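Local atomic coordinates of rhamnonate dehydratase (PDB entry 3FXG), a protein that probably dehydrates L-rhamnonate to a 2-keto-3-deoxy sugar acid, using a magnesium ion, as a member of the enolase superfamily. Residues E275-R280 with R284-G289. Residues are numbered along the deposited sequence; the frame is centred on the assembly and turned at random.
With MG (magnesium ion), chain I.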
loop_
_atom_site.group_PDB
_atom_site.type_symbol
_atom_site.label_atom_id
_atom_site.label_comp_id
_atom_site.label_asym_id
_atom_site.label_seq_id
_atom_site.Cartn_x
_atom_site.Cartn_y
_atom_site.Cartn_z
ATOM N N GLU A 275 -15.620 22.858 7.593
ATOM C CA GLU A 275 -16.850 23.631 7.708
ATOM C C GLU A 275 -17.773 23.449 6.508
ATOM O O GLU A 275 -18.976 23.678 6.610
ATOM C CB GLU A 275 -16.555 25.114 7.958
ATOM C CG GLU A 275 -15.873 25.868 6.839
ATOM C CD GLU A 275 -15.398 27.238 7.304
ATOM O OE1 GLU A 275 -15.783 28.257 6.687
ATOM O OE2 GLU A 275 -14.637 27.286 8.299
ATOM N N HIS A 276 -17.222 23.014 5.380
ATOM C CA HIS A 276 -18.052 22.783 4.206
ATOM C C HIS A 276 -18.154 21.307 3.827
ATOM O O HIS A 276 -18.278 20.961 2.655
ATOM C CB HIS A 276 -17.556 23.620 3.030
ATOM C CG HIS A 276 -17.647 25.094 3.274
ATOM N ND1 HIS A 276 -16.562 25.853 3.656
ATOM C CD2 HIS A 276 -18.707 25.935 3.251
ATOM C CE1 HIS A 276 -16.951 27.101 3.858
ATOM N NE2 HIS A 276 -18.247 27.176 3.620
ATOM N N GLU A 277 -18.097 20.443 4.838
ATOM C CA GLU A 277 -18.231 19.000 4.647
ATOM C C GLU A 277 -19.518 18.600 5.384
ATOM O O GLU A 277 -19.931 19.285 6.320
ATOM C CB GLU A 277 -17.015 18.266 5.219
ATOM C CG GLU A 277 -16.984 16.776 4.912
ATOM C CD GLU A 277 -17.313 16.470 3.457
ATOM O OE1 GLU A 277 -18.513 16.463 3.103
ATOM O OE2 GLU A 277 -16.370 16.248 2.668
ATOM N N TYR A 278 -20.145 17.500 4.972
ATOM C CA TYR A 278 -21.418 17.080 5.566
ATOM C C TYR A 278 -21.553 15.581 5.833
ATOM O O TYR A 278 -20.955 14.765 5.135
ATOM C CB TYR A 278 -22.568 17.496 4.641
ATOM C CG TYR A 278 -22.419 18.881 4.047
ATOM C CD1 TYR A 278 -23.136 19.963 4.555
ATOM C CD2 TYR A 278 -21.538 19.113 2.989
ATOM C CE1 TYR A 278 -22.978 21.245 4.023
ATOM C CE2 TYR A 278 -21.371 20.387 2.455
ATOM C CZ TYR A 278 -22.092 21.447 2.976
ATOM O OH TYR A 278 -21.919 22.704 2.445
ATOM N N SER A 279 -22.380 15.250 6.828
ATOM C CA SER A 279 -22.691 13.876 7.246
ATOM C C SER A 279 -21.522 13.090 7.822
ATOM O O SER A 279 -20.358 13.447 7.637
ATOM C CB SER A 279 -23.300 13.073 6.087
ATOM O OG SER A 279 -22.295 12.433 5.316
ATOM N N ARG A 280 -21.844 12.004 8.522
ATOM C CA ARG A 280 -20.812 11.170 9.122
ATOM C C ARG A 280 -19.973 10.523 8.026
ATOM O O ARG A 280 -18.795 10.228 8.222
ATOM C CB ARG A 280 -21.437 10.098 10.029
ATOM C CG ARG A 280 -22.472 9.167 9.382
ATOM C CD ARG A 280 -23.025 8.201 10.442
ATOM N NE ARG A 280 -24.019 7.249 9.943
ATOM C CZ ARG A 280 -25.338 7.424 10.007
ATOM N NH1 ARG A 280 -25.845 8.527 10.544
ATOM N NH2 ARG A 280 -26.154 6.476 9.557
ATOM N N ARG A 284 -15.888 11.005 7.813
ATOM C CA ARG A 284 -15.046 9.830 8.020
ATOM C C ARG A 284 -13.778 9.957 7.171
ATOM O O ARG A 284 -12.700 9.504 7.569
ATOM C CB ARG A 284 -15.799 8.542 7.658
ATOM C CG ARG A 284 -15.754 8.154 6.189
ATOM C CD ARG A 284 -16.648 6.939 5.917
ATOM N NE ARG A 284 -16.533 6.470 4.534
ATOM C CZ ARG A 284 -17.290 5.517 4.000
ATOM N NH1 ARG A 284 -18.227 4.924 4.730
ATOM N NH2 ARG A 284 -17.113 5.153 2.736
ATOM N N LYS A 285 -13.913 10.591 6.009
ATOM C CA LYS A 285 -12.791 10.793 5.097
ATOM C C LYS A 285 -11.746 11.770 5.630
ATOM O O LYS A 285 -10.558 11.637 5.336
ATOM C CB LYS A 285 -13.296 11.287 3.739
ATOM C CG LYS A 285 -13.825 10.180 2.849
ATOM C CD LYS A 285 -12.713 9.182 2.561
ATOM C CE LYS A 285 -13.135 8.150 1.545
ATOM N NZ LYS A 285 -12.045 7.169 1.299
ATOM N N LEU A 286 -12.187 12.763 6.395
ATOM C CA LEU A 286 -11.260 13.740 6.952
ATOM C C LEU A 286 -10.429 13.138 8.080
ATOM O O LEU A 286 -9.327 13.609 8.373
ATOM C CB LEU A 286 -12.020 14.973 7.448
ATOM C CG LEU A 286 -12.367 16.009 6.374
ATOM C CD1 LEU A 286 -13.176 15.363 5.254
ATOM C CD2 LEU A 286 -13.140 17.155 7.013
ATOM N N VAL A 287 -10.958 12.098 8.712
ATOM C CA VAL A 287 -10.243 11.429 9.792
ATOM C C VAL A 287 -9.320 10.345 9.232
ATOM O O VAL A 287 -8.244 10.107 9.779
ATOM C CB VAL A 287 -11.227 10.806 10.812
ATOM C CG1 VAL A 287 -10.467 10.022 11.870
ATOM C CG2 VAL A 287 -12.043 11.911 11.473
ATOM N N GLU A 288 -9.733 9.696 8.143
ATOM C CA GLU A 288 -8.910 8.651 7.530
ATOM C C GLU A 288 -7.564 9.235 7.117
ATOM O O GLU A 288 -7.507 10.270 6.457
ATOM C CB GLU A 288 -9.586 8.067 6.281
ATOM C CG GLU A 288 -10.955 7.458 6.515
ATOM C CD GLU A 288 -11.527 6.804 5.267
ATOM O OE1 GLU A 288 -11.056 7.115 4.151
ATOM O OE2 GLU A 288 -12.461 5.987 5.405
ATOM N N GLY A 289 -6.483 8.564 7.497
ATOM C CA GLY A 289 -5.164 9.053 7.144
ATOM C C GLY A 289 -4.613 9.995 8.194
ATOM O O GLY A 289 -3.405 10.224 8.263
HETATM MG MG MG I . -12.987 28.766 8.506
HETATM O O HOH W 1 -13.961 30.075 10.376
HETATM O O HOH W 2 -12.828 28.812 6.227
#
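R280 O accepts the backbone N-H of R284 in an i to i+4 helical bond (N to O 3.0 Å), the single hydrogen bond joining 275-280 to 284-289. Both segments belong to a beta-alpha-beta unit of the enolase-superfamily barrel: strand 270-273 ends just before E275, the chain loops through 276-278, and helix 279-287 runs back toward strand 294-295. Beside the backbone bond, R284 CB packs 3.5 Å from R280 O. The side chains of E277 and L286 both leave the backbone toward the other segment and cross at a slant, meeting through E277 CG and L286 CD1 (4.1 Å). E277 has CG anti to its own N (chi1 -173°) and then bends at chi2 (45°), which brings the carboxylate round to the N-H of the next residue; there the anti lone pair of E277 OE1 takes Y278 N at 2.7 Å. K126 NZ forms a salt bridge to the same OE1, so that two donors grip one oxygen. The two arginines lead away from the contact: R280 to E114 and E307, R284 to A317 O of a third subunit and to D255 and D257 of a second. At the helix's far end K285 NZ forms a salt bridge with E288 OE1 on its syn side. At the loop's start, E275 completes the metal site with D222 and E248; its chain, extended beyond CG, delivers OE2 to magnesium at 2.2 Å, alongside two waters.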